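Local coordinates for protein beta-glucuronidase (Dictyoglomus thermophilum, PDB 6XXW) that probably hydrolyses beta-D-glucuronides, as a beta-glucuronidase of glycoside hydrolase family 2, at residues Phe41-Glu44 against Ser45-Asn48; Ile65-Arg68 against Asp69-Gly72. One frame throughout, in Å; residues are numbered along the deposited sequence. Where two conformers were deposited one is given.

How the interactions relate
Both contacts lie in the sugar-binding domain of the family 2 glycoside hydrolase fold, on the same side of the chain's centre, with their own centres about 13 Å apart. Interaction 1 comes first along the chain, at the turn that joins strand 32-43 to strand 50-54. Interaction 2 follows, where helix 65-68 ends and the chain leads into strand 73-81. Strands 32-43 and 73-81 pair antiparallel in one sheet, which brings the turn and the helix end close together. They touch directly: Tyr70 OH lies 3.2 Å from Glu44 N, a probable hydrogen bond, and Leu67 packs on Phe41 and Thr43. The strand end and the helix end thus share one small interface.

Interaction 1: residues Phe41-Glu44 against Ser45-Asn48; sequences FRTE and SDKN
Residues Phe41-Glu44 and Ser45-Asn48 run in nearly opposed directions, their end-to-end lines 151° apart, and meet through a type II beta turn from Thr43 to Asp46. The turn ends strand 32-43 and starts the connection to its antiparallel partner, strand 50-54. Its closing bond runs from Asp46 N to Thr43 O, 3.2 Å long and noticeably bent at the hydrogen.

Arg42 carries the side-chain contact. Its CG sits between the backbone N and the carbonyl carbon (chi1 62°), and the chain then extends as far as NE alongside the turn. Arg42 CD passes 3.2 Å from Asp46 O. Arg42 NH2 donates to that same Asp46 O at 3.0 Å, and this bond too is noticeably bent. The oxygen lies tilted out of the guanidinium plane. Arg42 thus binds the backbone carbonyl of Asp46 through one bond and does not reach its carboxylate; Arg42 NH2 and Asp46 OD1 are 6.8 Å apart. Outside the turn, Arg42 also makes a cation-pi contact with Tyr75.

Glu44 CG lies anti to the backbone N, and the extended chain carries OE2 to a salt bridge with Arg73. Phe41 faces away from the turn and meets Tyr76 edge-to-face. A water bridges the two arms, accepting from Thr43 N and donating to Asn48 O at 2.8 Å. Asp46 adds an Asx turn: its OD1 receives Asn48 N at 3.1 Å, from above the carboxylate plane. That bond is nearly straight, with 169° at the hydrogen.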
ATOM      1  N   PHE A  41     -24.751  15.883 -21.166  1.00 19.83           N
ATOM      2  CA  PHE A  41     -23.383  16.172 -21.585  1.00 20.18           C
ATOM      3  C   PHE A  41     -23.084  15.403 -22.864  1.00 18.41           C
ATOM      4  O   PHE A  41     -23.464  14.239 -22.997  1.00 18.56           O
ATOM      5  CB  PHE A  41     -22.400  15.787 -20.457  1.00 15.65           C
ATOM      6  CG  PHE A  41     -20.923  15.888 -20.816  1.00 16.08           C
ATOM      7  CD1 PHE A  41     -20.279  14.870 -21.512  1.00 17.83           C
ATOM      8  CD2 PHE A  41     -20.166  16.956 -20.366  1.00 19.45           C
ATOM      9  CE1 PHE A  41     -18.912  14.959 -21.813  1.00 16.11           C
ATOM     10  CE2 PHE A  41     -18.801  17.044 -20.656  1.00 16.61           C
ATOM     11  CZ  PHE A  41     -18.183  16.041 -21.374  1.00 16.23           C
ATOM     12  N   ARG A  42     -22.395  16.056 -23.798  1.00 18.70           N
ATOM     13  CA  ARG A  42     -21.963  15.389 -25.019  1.00 19.88           C
ATOM     14  C   ARG A  42     -20.670  16.030 -25.494  1.00 21.01           C
ATOM     15  O   ARG A  42     -20.295  17.112 -25.041  1.00 18.87           O
ATOM     16  CB  ARG A  42     -23.023  15.468 -26.123  1.00 24.60           C
ATOM     17  CG  ARG A  42     -23.345  16.896 -26.551  1.00 26.54           C
ATOM     18  CD  ARG A  42     -24.472  16.955 -27.584  1.00 33.34           C
ATOM     19  NE  ARG A  42     -24.642  18.332 -28.034  1.00 27.49           N
ATOM     20  CZ  ARG A  42     -23.939  18.866 -29.023  1.00 33.70           C
ATOM     21  NH1 ARG A  42     -24.129  20.134 -29.355  1.00 33.23           N
ATOM     22  NH2 ARG A  42     -23.055  18.118 -29.681  1.00 27.98           N
ATOM     23  N   THR A  43     -19.979  15.340 -26.397  1.00 19.74           N
ATOM     24  CA  THR A  43     -18.774  15.875 -27.013  1.00 20.74           C
ATOM     25  C   THR A  43     -19.090  16.376 -28.419  1.00 26.57           C
ATOM     26  O   THR A  43     -20.170  16.144 -28.960  1.00 26.73           O
ATOM     27  CB  THR A  43     -17.647  14.833 -27.060  1.00 20.32           C
ATOM     28  OG1 THR A  43     -18.059  13.703 -27.833  1.00 25.87           O
ATOM     29  CG2 THR A  43     -17.266  14.373 -25.646  1.00 20.92           C
ATOM     30  N   GLU A  44     -18.113  17.066 -29.006  1.00 25.27           N
ATOM     31  CA  GLU A  44     -18.326  17.782 -30.261  1.00 32.67           C
ATOM     32  C   GLU A  44     -18.830  16.863 -31.368  1.00 26.33           C
ATOM     33  O   GLU A  44     -18.334  15.749 -31.546  1.00 30.63           O
ATOM     34  CB  GLU A  44     -17.024  18.458 -30.703  1.00 30.20           C
ATOM     35  CG  GLU A  44     -17.236  19.658 -31.616  1.00 29.64           C
ATOM     36  CD  GLU A  44     -15.992  20.524 -31.709  1.00 35.63           C
ATOM     37  OE1 GLU A  44     -14.884  20.030 -31.366  1.00 33.85           O
ATOM     38  OE2 GLU A  44     -16.126  21.697 -32.115  1.00 38.56           O
ATOM     39  N   SER A  45     -19.842  17.341 -32.104  1.00 29.78           N
ATOM     40  CA  SER A  45     -20.377  16.664 -33.288  1.00 37.72           C
ATOM     41  C   SER A  45     -20.956  15.289 -32.961  1.00 40.12           C
ATOM     42  O   SER A  45     -21.003  14.402 -33.816  1.00 46.62           O
ATOM     43  CB  SER A  45     -19.319  16.559 -34.401  1.00 43.02           C
ATOM     44  OG  SER A  45     -19.263  17.761 -35.164  1.00 39.52           O
ATOM     45  N   ASP A  46     -21.409  15.097 -31.724  1.00 35.34           N
ATOM     46  CA  ASP A  46     -22.069  13.866 -31.318  1.00 35.87           C
ATOM     47  C   ASP A  46     -23.457  14.207 -30.799  1.00 31.34           C
ATOM     48  O   ASP A  46     -23.626  15.183 -30.064  1.00 36.16           O
ATOM     49  CB  ASP A  46     -21.274  13.128 -30.242  1.00 37.98           C
ATOM     50  CG  ASP A  46     -21.756  11.701 -30.040  1.00 46.26           C
ATOM     51  OD1 ASP A  46     -22.917  11.404 -30.402  1.00 43.55           O
ATOM     52  OD2 ASP A  46     -20.969  10.874 -29.523  1.00 50.12           O
ATOM     53  N   LYS A  47     -24.448  13.397 -31.179  1.00 37.02           N
ATOM     54  CA  LYS A  47     -25.834  13.711 -30.843  1.00 48.15           C
ATOM     55  C   LYS A  47     -26.321  13.052 -29.556  1.00 43.30           C
ATOM     56  O   LYS A  47     -27.314  13.516 -28.984  1.00 47.53           O
ATOM     57  CB  LYS A  47     -26.764  13.313 -31.994  1.00 44.97           C
ATOM     58  N   ASN A  48     -25.653  12.005 -29.076  0.54 39.37           N
ATOM     59  CA  ASN A  48     -26.098  11.283 -27.888  0.54 34.84           C
ATOM     60  C   ASN A  48     -25.501  11.907 -26.630  0.54 35.47           C
ATOM     61  O   ASN A  48     -24.301  12.196 -26.585  0.54 36.02           O
ATOM     62  CB  ASN A  48     -25.705   9.808 -27.978  0.54 36.94           C
ATOM     63  CG  ASN A  48     -26.760   8.963 -28.667  0.54 39.29           C
ATOM     64  OD1 ASN A  48     -27.910   9.382 -28.819  0.54 39.18           O
ATOM     65  ND2 ASN A  48     -26.373   7.764 -29.091  0.54 38.99           N
TER
HETATM   66  O   HOH W   1     -21.533  12.523 -26.809  1.00 39.89           O

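Interaction 2: residues Ile65-Arg68 against Asp69-Gly72; sequences INLR and DYVG
The C-terminal end of the short helix 65-68 is closed by this contact, and Asp69 is the first residue to leave helical geometry. Asp69 N still donates to Ile65 O at 3.1 Å, four residues back. Tyr70 N then reaches back three residues to Leu67 O at 3.0 Å.

Arg68 and Asp69 lie side by side and point the same way, joined by a two-pronged salt bridge. Arg68 NE donates to Asp69 OD1 at 2.9 Å, and Arg68 NH2 to Asp69 OD2 at 2.8 Å on its syn side. A bend in the arginine chain (chi3 66°) turns this side of the guanidinium to the acid. The two planes are still 47° apart, and OD1 is met from above the carboxylate plane. Ile65 CG1 lies over one guanidinium face, toward its rim. A leucine in place of Arg68 would probably leave the Asp69 carboxylate without its charge partner and Pro519 O of the second subunit without the NH1 donor.

Leu67 CD1 packs on Tyr70 CB at 4.1 Å. A water bridges Arg68 O and Tyr70 O. Tyr70 OH is hydrogen-bonded to Arg73 O at the start of strand 73-81, while the Tyr70 side chain touches Thr43 of strand 32-43 and Leu67 packs on Phe58. The helix end therefore sits between these strands and the second subunit.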
ATOM      1  N   ILE A  65     -11.949   5.982 -21.634  1.00 20.22           N
ATOM      2  CA  ILE A  65     -10.614   6.576 -21.660  1.00 20.13           C
ATOM      3  C   ILE A  65     -10.523   7.691 -22.702  1.00 18.02           C
ATOM      4  O   ILE A  65      -9.748   8.645 -22.545  1.00 22.45           O
ATOM      5  CB  ILE A  65      -9.559   5.486 -21.902  1.00 23.65           C
ATOM      6  CG1 ILE A  65      -8.175   6.004 -21.532  1.00 23.15           C
ATOM      7  CG2 ILE A  65      -9.593   4.994 -23.350  1.00 21.32           C
ATOM      8  CD1 ILE A  65      -7.169   4.894 -21.427  1.00 25.33           C
ATOM      9  N   ASN A  66     -11.313   7.600 -23.765  1.00 19.27           N
ATOM     10  CA  ASN A  66     -11.285   8.622 -24.797  1.00 21.88           C
ATOM     11  C   ASN A  66     -11.931   9.917 -24.335  1.00 22.13           C
ATOM     12  O   ASN A  66     -11.639  10.978 -24.902  1.00 22.32           O
ATOM     13  CB  ASN A  66     -11.940   8.059 -26.058  1.00 25.26           C
ATOM     14  CG  ASN A  66     -11.058   6.991 -26.728  1.00 23.62           C
ATOM     15  OD1 ASN A  66      -9.860   7.195 -26.899  1.00 34.41           O
ATOM     16  ND2 ASN A  66     -11.643   5.856 -27.070  1.00 34.40           N
ATOM     17  N   LEU A  67     -12.788   9.863 -23.315  1.00 20.16           N
ATOM     18  CA  LEU A  67     -13.275  11.093 -22.702  1.00 20.63           C
ATOM     19  C   LEU A  67     -12.296  11.617 -21.660  1.00 18.03           C
ATOM     20  O   LEU A  67     -12.050  12.824 -21.594  1.00 19.44           O
ATOM     21  CB  LEU A  67     -14.652  10.866 -22.074  1.00 18.81           C
ATOM     22  CG  LEU A  67     -15.224  12.130 -21.440  1.00 17.92           C
ATOM     23  CD1 LEU A  67     -15.374  13.233 -22.498  1.00 20.96           C
ATOM     24  CD2 LEU A  67     -16.563  11.834 -20.747  1.00 17.08           C
ATOM     25  N   ARG A  68     -11.711  10.725 -20.851  1.00 18.54           N
ATOM     26  CA  ARG A  68     -10.655  11.141 -19.928  1.00 21.03           C
ATOM     27  C   ARG A  68      -9.604  12.009 -20.627  1.00 19.51           C
ATOM     28  O   ARG A  68      -9.194  13.055 -20.116  1.00 19.78           O
ATOM     29  CB  ARG A  68      -9.997   9.905 -19.306  1.00 19.34           C
ATOM     30  CG  ARG A  68      -9.097  10.227 -18.115  1.00 20.99           C
ATOM     31  CD  ARG A  68      -8.159   9.062 -17.792  1.00 19.38           C
ATOM     32  NE  ARG A  68      -7.192   8.818 -18.865  1.00 23.43           N
ATOM     33  CZ  ARG A  68      -6.436   7.726 -18.963  1.00 26.63           C
ATOM     34  NH1 ARG A  68      -6.533   6.774 -18.044  1.00 18.30           N
ATOM     35  NH2 ARG A  68      -5.579   7.591 -19.967  1.00 20.78           N
ATOM     36  N   ASP A  69      -9.159  11.588 -21.805  1.00 20.15           N
ATOM     37  CA  ASP A  69      -8.075  12.247 -22.516  1.00 18.22           C
ATOM     38  C   ASP A  69      -8.584  13.128 -23.646  1.00 24.22           C
ATOM     39  O   ASP A  69      -7.811  13.498 -24.539  1.00 19.63           O
ATOM     40  CB  ASP A  69      -7.100  11.203 -23.055  1.00 18.55           C
ATOM     41  CG  ASP A  69      -6.456  10.383 -21.946  1.00 24.62           C
ATOM     42  OD1 ASP A  69      -6.378  10.884 -20.792  1.00 22.32           O
ATOM     43  OD2 ASP A  69      -6.035   9.242 -22.230  1.00 26.68           O
ATOM     44  N   TYR A  70      -9.867  13.483 -23.611  1.00 18.16           N
ATOM     45  CA  TYR A  70     -10.476  14.245 -24.694  1.00 19.76           C
ATOM     46  C   TYR A  70      -9.869  15.637 -24.796  1.00 21.25           C
ATOM     47  O   TYR A  70      -9.539  16.261 -23.784  1.00 20.07           O
ATOM     48  CB  TYR A  70     -11.985  14.341 -24.461  1.00 17.76           C
ATOM     49  CG  TYR A  70     -12.756  15.063 -25.540  1.00 20.01           C
ATOM     50  CD1 TYR A  70     -13.102  14.415 -26.713  1.00 17.96           C
ATOM     51  CD2 TYR A  70     -13.156  16.389 -25.374  1.00 18.01           C
ATOM     52  CE1 TYR A  70     -13.823  15.061 -27.707  1.00 26.49           C
ATOM     53  CE2 TYR A  70     -13.874  17.055 -26.378  1.00 19.50           C
ATOM     54  CZ  TYR A  70     -14.205  16.374 -27.536  1.00 22.09           C
ATOM     55  OH  TYR A  70     -14.921  16.994 -28.536  1.00 26.79           O
ATOM     56  N   VAL A  71      -9.709  16.123 -26.030  1.00 19.09           N
ATOM     57  CA  VAL A  71      -9.270  17.489 -26.295  1.00 17.71           C
ATOM     58  C   VAL A  71     -10.201  18.077 -27.344  1.00 22.40           C
ATOM     59  O   VAL A  71     -10.314  17.538 -28.452  1.00 19.44           O
ATOM     60  CB  VAL A  71      -7.805  17.576 -26.779  1.00 21.30           C
ATOM     61  CG1 VAL A  71      -7.465  19.017 -27.133  1.00 20.99           C
ATOM     62  CG2 VAL A  71      -6.834  17.075 -25.709  1.00 21.28           C
ATOM     63  N   GLY A  72     -10.860  19.177 -26.998  1.00 18.21           N
ATOM     64  CA  GLY A  72     -11.837  19.773 -27.887  1.00 18.72           C
ATOM     65  C   GLY A  72     -13.024  20.332 -27.135  1.00 20.17           C
ATOM     66  O   GLY A  72     -12.911  20.665 -25.954  1.00 20.72           O
TER
HETATM   67  O   HOH W   2      -8.364  15.757 -21.528  1.00 28.01           O